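Long-range contact in stromal cell-derived factor 2-like protein (Arabidopsis thaliana, PDB 3MAL), which takes part in endoplasmic reticulum protein quality control and the unfolded protein response, in a complex with ERDJ3B and BIP1 needed for accumulation and function of EFR immune receptor kinases: residues H28-Y42 with H158-V172. Residues are numbered along the deposited sequence; the frame is centred on the assembly and turned at random.
With EDO (1,2-ethanediol), chain F; SO4 (sulfate ion), chain D.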
ATOM      1  N   HIS A  28       4.425   6.536   5.542  1.00  9.60           N
ATOM      2  CA  HIS A  28       5.665   5.898   5.998  1.00 10.23           C
ATOM      3  C   HIS A  28       6.074   6.500   7.343  1.00 10.59           C
ATOM      4  O   HIS A  28       6.274   7.710   7.451  1.00 10.39           O
ATOM      5  CB  HIS A  28       6.740   6.165   4.947  1.00  9.29           C
ATOM      6  CG  HIS A  28       8.050   5.477   5.199  1.00  9.56           C
ATOM      7  ND1 HIS A  28       8.185   4.105   5.259  1.00  9.20           N
ATOM      8  CD2 HIS A  28       9.298   5.981   5.348  1.00  7.87           C
ATOM      9  CE1 HIS A  28       9.457   3.794   5.444  1.00  6.42           C
ATOM     10  NE2 HIS A  28      10.150   4.914   5.520  1.00 10.31           N
ATOM     11  N   GLU A  29       6.163   5.690   8.383  1.00 11.07           N
ATOM     12  CA  GLU A  29       6.430   6.307   9.701  1.00 12.15           C
ATOM     13  C   GLU A  29       7.722   7.118   9.806  1.00 12.44           C
ATOM     14  O   GLU A  29       7.725   8.187  10.391  1.00 12.56           O
ATOM     15  CB  GLU A  29       6.395   5.299  10.828  1.00 12.78           C
ATOM     16  CG  GLU A  29       6.555   5.991  12.195  1.00 14.98           C
ATOM     17  CD  GLU A  29       6.456   5.007  13.346  1.00 20.01           C
ATOM     18  OE1 GLU A  29       7.166   3.972  13.318  1.00 20.54           O
ATOM     19  OE2 GLU A  29       5.681   5.271  14.303  1.00 22.75           O
ATOM     20  N   LYS A  30       8.814   6.593   9.263  1.00 13.07           N
ATOM     21  CA  LYS A  30      10.127   7.196   9.376  1.00 13.71           C
ATOM     22  C   LYS A  30      10.258   8.487   8.562  1.00 13.27           C
ATOM     23  O   LYS A  30      10.705   9.506   9.080  1.00 12.84           O
ATOM     24  CB  LYS A  30      11.145   6.164   8.886  1.00 14.41           C
ATOM     25  CG  LYS A  30      12.511   6.254   9.506  1.00 20.40           C
ATOM     26  CD  LYS A  30      12.477   5.877  10.967  1.00 26.45           C
ATOM     27  CE  LYS A  30      13.902   5.870  11.514  1.00 28.97           C
ATOM     28  NZ  LYS A  30      13.928   5.723  13.017  1.00 33.66           N
ATOM     29  N   THR A  31       9.880   8.462   7.287  1.00 11.84           N
ATOM     30  CA  THR A  31      10.084   9.631   6.441  1.00 11.92           C
ATOM     31  C   THR A  31       8.859  10.547   6.309  1.00 11.83           C
ATOM     32  O   THR A  31       8.977  11.688   5.843  1.00 12.09           O
ATOM     33  CB  THR A  31      10.468   9.210   5.012  1.00 11.75           C
ATOM     34  OG1 THR A  31       9.364   8.510   4.433  1.00  8.76           O
ATOM     35  CG2 THR A  31      11.713   8.328   5.014  1.00 10.59           C
ATOM     36  N   LYS A  32       7.680  10.040   6.686  1.00 10.68           N
ATOM     37  CA  LYS A  32       6.425  10.791   6.546  1.00 10.94           C
ATOM     38  C   LYS A  32       5.910  10.914   5.091  1.00 10.26           C
ATOM     39  O   LYS A  32       4.899  11.562   4.855  1.00  9.65           O
ATOM     40  CB  LYS A  32       6.505  12.180   7.216  1.00 10.93           C
ATOM     41  CG  LYS A  32       7.142  12.196   8.639  1.00 12.22           C
ATOM     42  CD  LYS A  32       6.421  11.257   9.604  1.00 13.18           C
ATOM     43  CE  LYS A  32       7.114  11.287  10.988  1.00 16.05           C
ATOM     44  NZ  LYS A  32       6.578  10.229  11.903  1.00 17.65           N
ATOM     45  N   PHE A  33       6.586  10.278   4.132  1.00  9.15           N
ATOM     46  CA  PHE A  33       6.107  10.274   2.733  1.00  8.02           C
ATOM     47  C   PHE A  33       4.853   9.403   2.572  1.00  8.00           C
ATOM     48  O   PHE A  33       4.641   8.440   3.323  1.00  7.61           O
ATOM     49  CB  PHE A  33       7.220   9.824   1.752  1.00  8.12           C
ATOM     50  CG  PHE A  33       8.258  10.914   1.435  1.00  9.20           C
ATOM     51  CD1 PHE A  33       8.849  11.677   2.460  1.00  9.78           C
ATOM     52  CD2 PHE A  33       8.653  11.154   0.119  1.00  9.40           C
ATOM     53  CE1 PHE A  33       9.806  12.688   2.160  1.00 10.51           C
ATOM     54  CE2 PHE A  33       9.603  12.136  -0.188  1.00  8.88           C
ATOM     55  CZ  PHE A  33      10.184  12.912   0.848  1.00 10.93           C
ATOM     56  N   ARG A  34       4.020   9.739   1.590  1.00  6.76           N
ATOM     57  CA  ARG A  34       2.777   9.011   1.386  1.00  7.34           C
ATOM     58  C   ARG A  34       2.855   8.009   0.220  1.00  6.65           C
ATOM     59  O   ARG A  34       3.383   8.307  -0.849  1.00  6.50           O
ATOM     60  CB  ARG A  34       1.608   9.973   1.135  1.00  7.72           C
ATOM     61  CG  ARG A  34       1.112  10.690   2.333  1.00 10.58           C
ATOM     62  CD  ARG A  34       1.847  12.011   2.489  1.00 17.63           C
ATOM     63  NE  ARG A  34       1.043  12.995   3.198  1.00 22.36           N
ATOM     64  CZ  ARG A  34       1.331  13.437   4.411  1.00 25.06           C
ATOM     65  NH1 ARG A  34       2.428  13.001   5.020  1.00 26.13           N
ATOM     66  NH2 ARG A  34       0.548  14.327   5.002  1.00 25.86           N
ATOM     67  N   LEU A  35       2.291   6.824   0.431  1.00  6.52           N
ATOM     68  CA  LEU A  35       2.153   5.855  -0.651  1.00  6.36           C
ATOM     69  C   LEU A  35       1.377   6.486  -1.816  1.00  6.54           C
ATOM     70  O   LEU A  35       0.281   7.020  -1.633  1.00  6.29           O
ATOM     71  CB  LEU A  35       1.477   4.570  -0.121  1.00  5.51           C
ATOM     72  CG  LEU A  35       1.444   3.355  -1.068  1.00  5.46           C
ATOM     73  CD1 LEU A  35       2.872   2.789  -1.270  1.00  4.21           C
ATOM     74  CD2 LEU A  35       0.454   2.277  -0.567  1.00  3.90           C
ATOM     75  N   HIS A  36       1.952   6.409  -3.019  1.00  6.71           N
ATOM     76  CA  HIS A  36       1.520   7.203  -4.141  1.00  6.41           C
ATOM     77  C   HIS A  36       1.659   6.438  -5.469  1.00  6.21           C
ATOM     78  O   HIS A  36       2.575   5.619  -5.662  1.00  6.27           O
ATOM     79  CB  HIS A  36       2.362   8.499  -4.142  1.00  6.70           C
ATOM     80  CG  HIS A  36       2.245   9.346  -5.376  1.00  6.61           C
ATOM     81  ND1 HIS A  36       3.057   9.172  -6.472  1.00  8.13           N
ATOM     82  CD2 HIS A  36       1.501  10.450  -5.634  1.00  5.16           C
ATOM     83  CE1 HIS A  36       2.767  10.085  -7.383  1.00  7.09           C
ATOM     84  NE2 HIS A  36       1.830  10.877  -6.893  1.00  7.66           N
ATOM     85  N   SER A  37       0.724   6.684  -6.385  1.00  6.56           N
ATOM     86  CA  SER A  37       0.856   6.139  -7.746  1.00  6.37           C
ATOM     87  C   SER A  37       0.420   7.173  -8.760  1.00  6.79           C
ATOM     88  O   SER A  37       0.039   8.291  -8.400  1.00  7.20           O
ATOM     89  CB  SER A  37       0.124   4.784  -7.916  1.00  5.88           C
ATOM     90  OG  SER A  37       0.600   4.073  -9.063  1.00  8.18           O
ATOM     91  N   HIS A  38       0.474   6.804 -10.029  1.00  7.29           N
ATOM     92  CA  HIS A  38       0.262   7.757 -11.104  1.00  8.18           C
ATOM     93  C   HIS A  38       0.315   6.972 -12.404  1.00  8.85           C
ATOM     94  O   HIS A  38       0.698   5.813 -12.393  1.00  7.64           O
ATOM     95  CB  HIS A  38       1.316   8.879 -11.079  1.00  8.57           C
ATOM     96  CG  HIS A  38       2.731   8.434 -10.787  1.00  8.80           C
ATOM     97  ND1 HIS A  38       3.706   9.315 -10.363  1.00 10.23           N
ATOM     98  CD2 HIS A  38       3.330   7.222 -10.858  1.00  8.40           C
ATOM     99  CE1 HIS A  38       4.848   8.667 -10.211  1.00 11.84           C
ATOM    100  NE2 HIS A  38       4.649   7.398 -10.512  1.00 10.84           N
ATOM    101  N   ASP A  39      -0.014   7.629 -13.514  1.00  9.79           N
ATOM    102  CA  ASP A  39      -0.159   6.973 -14.807  1.00 11.39           C
ATOM    103  C   ASP A  39       1.172   6.836 -15.589  1.00 11.32           C
ATOM    104  O   ASP A  39       1.261   7.266 -16.739  1.00 10.84           O
ATOM    105  CB  ASP A  39      -1.212   7.743 -15.646  1.00 12.20           C
ATOM    106  CG  ASP A  39      -1.595   7.022 -16.916  1.00 16.93           C
ATOM    107  OD1 ASP A  39      -1.300   5.811 -17.038  1.00 18.05           O
ATOM    108  OD2 ASP A  39      -2.198   7.669 -17.823  1.00 19.97           O
ATOM    109  N   VAL A  40       2.199   6.228 -14.983  1.00 10.74           N
ATOM    110  CA  VAL A  40       3.523   6.063 -15.637  1.00 10.48           C
ATOM    111  C   VAL A  40       4.200   4.791 -15.153  1.00 10.40           C
ATOM    112  O   VAL A  40       4.222   4.513 -13.964  1.00 10.03           O
ATOM    113  CB  VAL A  40       4.450   7.327 -15.446  1.00 10.62           C
ATOM    114  CG1 VAL A  40       4.726   7.632 -14.021  1.00 12.35           C
ATOM    115  CG2 VAL A  40       5.764   7.255 -16.174  1.00 10.13           C
ATOM    116  N   PRO A  41       4.717   3.980 -16.074  1.00  9.75           N
ATOM    117  CA  PRO A  41       5.330   2.703 -15.705  1.00  9.74           C
ATOM    118  C   PRO A  41       6.778   2.772 -15.296  1.00 10.17           C
ATOM    119  O   PRO A  41       7.460   3.735 -15.570  1.00 10.20           O
ATOM    120  CB  PRO A  41       5.290   1.911 -16.998  1.00  9.81           C
ATOM    121  CG  PRO A  41       5.316   2.940 -18.096  1.00 10.13           C
ATOM    122  CD  PRO A  41       4.670   4.191 -17.530  1.00  9.69           C
ATOM    123  N   TYR A  42       7.256   1.722 -14.648  1.00 10.30           N
ATOM    124  CA  TYR A  42       8.666   1.531 -14.471  1.00 11.99           C
ATOM    125  C   TYR A  42       9.258   1.237 -15.844  1.00 13.01           C
ATOM    126  O   TYR A  42       8.598   0.626 -16.702  1.00 12.88           O
ATOM    127  CB  TYR A  42       8.926   0.306 -13.583  1.00 11.52           C
ATOM    128  CG  TYR A  42       8.570   0.490 -12.138  1.00 10.12           C
ATOM    129  CD1 TYR A  42       9.256   1.407 -11.350  1.00  9.06           C
ATOM    130  CD2 TYR A  42       7.587  -0.292 -11.540  1.00  8.89           C
ATOM    131  CE1 TYR A  42       8.949   1.569  -9.998  1.00 11.36           C
ATOM    132  CE2 TYR A  42       7.277  -0.145 -10.173  1.00 10.21           C
ATOM    133  CZ  TYR A  42       7.967   0.789  -9.414  1.00 12.23           C
ATOM    134  OH  TYR A  42       7.659   0.952  -8.072  1.00 10.04           O
ATOM    135  N   HIS A 158      12.176   4.409   2.149  1.00  8.91           N
ATOM    136  CA  HIS A 158      13.444   4.939   2.677  1.00  9.32           C
ATOM    137  C   HIS A 158      13.817   6.216   1.930  1.00 10.34           C
ATOM    138  O   HIS A 158      13.240   6.539   0.895  1.00 10.51           O
ATOM    139  CB  HIS A 158      14.614   3.943   2.570  1.00  8.95           C
ATOM    140  CG  HIS A 158      14.605   3.084   1.331  1.00  8.10           C
ATOM    141  ND1 HIS A 158      15.207   1.842   1.289  1.00  9.01           N
ATOM    142  CD2 HIS A 158      14.060   3.273   0.104  1.00  8.37           C
ATOM    143  CE1 HIS A 158      15.040   1.305   0.092  1.00  8.28           C
ATOM    144  NE2 HIS A 158      14.351   2.157  -0.652  1.00 10.99           N
ATOM    145  N   ASP A 159      14.810   6.914   2.453  1.00 10.46           N
ATOM    146  CA  ASP A 159      15.300   8.155   1.876  1.00 12.25           C
ATOM    147  C   ASP A 159      16.212   7.825   0.677  1.00 12.18           C
ATOM    148  O   ASP A 159      17.405   8.134   0.686  1.00 12.30           O
ATOM    149  CB  ASP A 159      16.071   8.910   2.961  1.00 12.84           C
ATOM    150  CG  ASP A 159      16.476  10.299   2.541  1.00 16.35           C
ATOM    151  OD1 ASP A 159      15.821  10.885   1.661  1.00 19.66           O
ATOM    152  OD2 ASP A 159      17.474  10.791   3.091  1.00 20.80           O
ATOM    153  N   LYS A 160      15.633   7.173  -0.330  1.00 11.65           N
ATOM    154  CA  LYS A 160      16.296   6.868  -1.602  1.00 12.36           C
ATOM    155  C   LYS A 160      15.363   7.376  -2.682  1.00 12.06           C
ATOM    156  O   LYS A 160      14.250   6.874  -2.812  1.00 11.90           O
ATOM    157  CB  LYS A 160      16.562   5.360  -1.740  1.00 12.31           C
ATOM    158  CG  LYS A 160      17.492   4.830  -0.639  1.00 15.08           C
ATOM    159  CD  LYS A 160      18.065   3.463  -0.995  1.00 19.78           C
ATOM    160  CE  LYS A 160      18.850   2.843   0.170  1.00 21.02           C
ATOM    161  NZ  LYS A 160      20.258   3.321   0.201  1.00 25.02           N
ATOM    162  N   LYS A 161      15.806   8.398  -3.429  1.00 12.42           N
ATOM    163  CA  LYS A 161      14.892   9.182  -4.248  1.00 12.26           C
ATOM    164  C   LYS A 161      15.189   9.160  -5.736  1.00 12.21           C
ATOM    165  O   LYS A 161      16.351   9.123  -6.145  1.00 11.27           O
ATOM    166  CB  LYS A 161      14.890  10.646  -3.798  1.00 13.13           C
ATOM    167  CG  LYS A 161      14.524  10.905  -2.352  1.00 13.81           C
ATOM    168  CD  LYS A 161      14.413  12.409  -2.185  1.00 17.91           C
ATOM    169  CE  LYS A 161      14.864  12.910  -0.831  1.00 22.87           C
ATOM    170  NZ  LYS A 161      13.730  13.028   0.112  1.00 23.27           N
ATOM    171  N   TYR A 162      14.127   9.219  -6.542  1.00 11.44           N
ATOM    172  CA  TYR A 162      14.258   9.432  -7.990  1.00 11.63           C
ATOM    173  C   TYR A 162      14.761  10.860  -8.247  1.00 12.38           C
ATOM    174  O   TYR A 162      14.643  11.723  -7.377  1.00 11.41           O
ATOM    175  CB  TYR A 162      12.909   9.145  -8.691  1.00 11.15           C
ATOM    176  CG  TYR A 162      12.462   7.708  -8.471  1.00  8.57           C
ATOM    177  CD1 TYR A 162      11.450   7.393  -7.569  1.00  8.14           C
ATOM    178  CD2 TYR A 162      13.101   6.662  -9.132  1.00  8.19           C
ATOM    179  CE1 TYR A 162      11.060   6.056  -7.353  1.00  8.04           C
ATOM    180  CE2 TYR A 162      12.745   5.343  -8.927  1.00  8.39           C
ATOM    181  CZ  TYR A 162      11.724   5.037  -8.043  1.00  9.03           C
ATOM    182  OH  TYR A 162      11.405   3.715  -7.864  1.00  7.47           O
ATOM    183  N   GLN A 163      15.351  11.101  -9.418  1.00 14.20           N
ATOM    184  CA  GLN A 163      15.896  12.431  -9.718  1.00 16.83           C
ATOM    185  C   GLN A 163      15.299  13.120 -10.933  1.00 17.24           C
ATOM    186  O   GLN A 163      14.788  14.237 -10.813  1.00 18.06           O
ATOM    187  CB  GLN A 163      17.420  12.396  -9.827  1.00 17.73           C
ATOM    188  CG  GLN A 163      18.101  12.571  -8.470  1.00 22.98           C
ATOM    189  CD  GLN A 163      18.462  11.252  -7.863  1.00 28.73           C
ATOM    190  OE1 GLN A 163      18.843  10.315  -8.577  1.00 31.96           O
ATOM    191  NE2 GLN A 163      18.340  11.154  -6.537  1.00 31.52           N
ATOM    192  N   ARG A 164      15.314  12.453 -12.078  1.00 17.33           N
ATOM    193  CA  ARG A 164      14.872  13.081 -13.329  1.00 18.77           C
ATOM    194  C   ARG A 164      13.343  13.119 -13.517  1.00 18.68           C
ATOM    195  O   ARG A 164      12.777  14.212 -13.633  1.00 20.47           O
ATOM    196  CB  ARG A 164      15.590  12.457 -14.534  1.00 18.50           C
ATOM    197  CG  ARG A 164      17.080  12.856 -14.604  1.00 20.56           C
ATOM    198  CD  ARG A 164      17.802  12.107 -15.688  1.00 24.64           C
ATOM    199  NE  ARG A 164      19.018  11.504 -15.154  1.00 30.48           N
ATOM    200  CZ  ARG A 164      20.257  11.916 -15.396  1.00 32.82           C
ATOM    201  NH1 ARG A 164      21.266  11.267 -14.832  1.00 34.29           N
ATOM    202  NH2 ARG A 164      20.501  12.940 -16.214  1.00 34.85           N
ATOM    203  N   ILE A 165      12.684  11.967 -13.573  1.00 17.71           N
ATOM    204  CA  ILE A 165      11.218  11.922 -13.630  1.00 16.58           C
ATOM    205  C   ILE A 165      10.731  11.529 -12.234  1.00 16.13           C
ATOM    206  O   ILE A 165      11.244  10.568 -11.654  1.00 15.95           O
ATOM    207  CB  ILE A 165      10.691  10.910 -14.688  1.00 17.31           C
ATOM    208  CG1 ILE A 165      11.218  11.231 -16.104  1.00 17.35           C
ATOM    209  CG2 ILE A 165       9.146  10.847 -14.671  1.00 16.37           C
ATOM    210  CD1 ILE A 165      10.751  12.568 -16.679  1.00 18.52           C
ATOM    211  N   ALA A 166       9.759  12.277 -11.693  1.00 14.82           N
ATOM    212  CA  ALA A 166       9.260  12.052 -10.337  1.00 13.96           C
ATOM    213  C   ALA A 166      10.346  12.325  -9.305  1.00 13.70           C
ATOM    214  O   ALA A 166      10.342  11.734  -8.225  1.00 12.99           O
ATOM    215  CB  ALA A 166       8.708  10.608 -10.179  1.00 13.82           C
ATOM    216  N   GLY A 167      11.281  13.217  -9.646  1.00 13.16           N
ATOM    217  CA  GLY A 167      12.373  13.583  -8.740  1.00 13.14           C
ATOM    218  C   GLY A 167      11.922  14.096  -7.384  1.00 13.05           C
ATOM    219  O   GLY A 167      10.981  14.891  -7.296  1.00 12.66           O
ATOM    220  N   GLY A 168      12.599  13.654  -6.324  1.00 12.08           N
ATOM    221  CA  GLY A 168      12.200  14.000  -4.956  1.00 11.35           C
ATOM    222  C   GLY A 168      11.230  12.983  -4.341  1.00 10.54           C
ATOM    223  O   GLY A 168      11.016  12.994  -3.130  1.00 11.88           O
ATOM    224  N   GLN A 169      10.630  12.126  -5.166  1.00  8.79           N
ATOM    225  CA  GLN A 169       9.787  11.015  -4.671  1.00  8.40           C
ATOM    226  C   GLN A 169      10.674   9.818  -4.287  1.00  8.01           C
ATOM    227  O   GLN A 169      11.730   9.620  -4.886  1.00  7.98           O
ATOM    228  CB  GLN A 169       8.751  10.594  -5.706  1.00  8.21           C
ATOM    229  CG  GLN A 169       7.642  11.650  -5.913  1.00  8.99           C
ATOM    230  CD  GLN A 169       6.714  11.341  -7.096  1.00  9.68           C
ATOM    231  OE1 GLN A 169       6.313  10.186  -7.319  1.00  9.32           O
ATOM    232  NE2 GLN A 169       6.335  12.398  -7.847  1.00  9.37           N
ATOM    233  N   GLN A 170      10.259   9.052  -3.278  1.00  7.62           N
ATOM    234  CA  GLN A 170      11.081   7.945  -2.759  1.00  7.67           C
ATOM    235  C   GLN A 170      10.727   6.632  -3.449  1.00  8.00           C
ATOM    236  O   GLN A 170       9.563   6.409  -3.839  1.00  8.48           O
ATOM    237  CB  GLN A 170      10.888   7.767  -1.233  1.00  7.42           C
ATOM    238  CG  GLN A 170      11.389   8.925  -0.430  1.00  7.39           C
ATOM    239  CD  GLN A 170      11.082   8.837   1.056  1.00  8.04           C
ATOM    240  OE1 GLN A 170      10.324   7.968   1.533  1.00  8.70           O
ATOM    241  NE2 GLN A 170      11.677   9.740   1.808  1.00  5.88           N
ATOM    242  N   GLU A 171      11.729   5.762  -3.575  1.00  7.28           N
ATOM    243  CA  GLU A 171      11.487   4.363  -3.929  1.00  8.06           C
ATOM    244  C   GLU A 171      10.579   3.699  -2.901  1.00  7.95           C
ATOM    245  O   GLU A 171      10.751   3.876  -1.687  1.00  7.83           O
ATOM    246  CB  GLU A 171      12.799   3.566  -3.997  1.00  7.68           C
ATOM    247  CG  GLU A 171      12.659   2.235  -4.754  1.00  9.27           C
ATOM    248  CD  GLU A 171      13.805   1.283  -4.476  1.00  8.82           C
ATOM    249  OE1 GLU A 171      14.220   1.192  -3.313  1.00 13.08           O
ATOM    250  OE2 GLU A 171      14.280   0.622  -5.413  1.00 10.68           O
ATOM    251  N   VAL A 172       9.627   2.917  -3.403  1.00  7.81           N
ATOM    252  CA  VAL A 172       8.873   1.996  -2.561  1.00  7.62           C
ATOM    253  C   VAL A 172       9.238   0.592  -3.038  1.00  7.51           C
ATOM    254  O   VAL A 172       9.352   0.347  -4.246  1.00  6.96           O
ATOM    255  CB  VAL A 172       7.352   2.281  -2.643  1.00  7.84           C
ATOM    256  CG1 VAL A 172       6.525   1.191  -1.903  1.00  7.40           C
ATOM    257  CG2 VAL A 172       7.075   3.672  -2.066  1.00  6.87           C
TER
HETATM  258  C1  EDO F 219      16.316   7.844 -13.786  1.00 18.38           C
HETATM  259  O1  EDO F 219      16.389   8.180 -15.191  1.00 21.52           O
HETATM  260  C2  EDO F 219      16.676   9.120 -13.047  1.00 18.16           C
HETATM  261  O2  EDO F 219      15.917   9.183 -11.863  1.00 20.63           O
HETATM  262  S   SO4 D   2      22.131   8.022 -12.728  1.00 36.18           S
HETATM  263  O1  SO4 D   2      22.385   7.948 -11.279  1.00 34.42           O
HETATM  264  O2  SO4 D   2      20.687   8.115 -13.031  1.00 35.77           O
HETATM  265  O3  SO4 D   2      22.785   9.138 -13.418  1.00 35.65           O
HETATM  266  O4  SO4 D   2      22.735   6.830 -13.321  1.00 35.17           O
HETATM  267  O   HOH W   1       3.783  12.051  -9.585  1.00 11.89           O
HETATM  268  O   HOH W   2       9.338   2.845  -6.242  1.00  4.16           O
HETATM  269  O   HOH W   3       9.583  -0.862  -6.602  1.00  6.08           O
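F33 and Q170 show how a primary amide can serve as a flat packing surface. The glutamine, extended beyond CG, lays its carboxamide almost parallel to the phenyl ring, the planes 5° apart, with NE2 centred over one face at a height of 3.3 Å. F33 CG lies anti to the carbonyl carbon (chi1 -78°), which carries the ring over this amide. At the ring's edge, near its plane, G168 O comes to 3.4 Å from F33 CE2, while K161 NZ approaches obliquely; the lysine chain, bent at chi3 and chi4, also forms a salt bridge with D159 OD1 whose hydrogen bond is weak. Apolar side chains meet where L35 CD1 touches V172 CG1 at 4.0 Å.

Direct polar bonding between the segments is sparse: T31 OG1 donates to Q170 OE1, although the position of that hydroxyl is less certain. Water does more of the bridging. One molecule accepts from V172 N (2.9 Å) and Y162 OH and donates to Y42 OH; another donates both to Y42 OH and to V172 O (2.7 Å). A third links H38 ND1 with Q169 NE2, the amide whose OE1 is hydrogen-bonded to T52.

In this beta-trefoil, the contact brings MIR 1 against MIR 3, yet no backbone hydrogen bond joins 28-42 to 158-172. Strand 49-54, itself in MIR 1, pairs antiparallel with both 34-38 and 170-175; L35 packs on its V51, and H38 bonds to its S50. Strand 110-115 extends the sheet: Y42 OH bonds to V112 O, and V172 packs against the same residue.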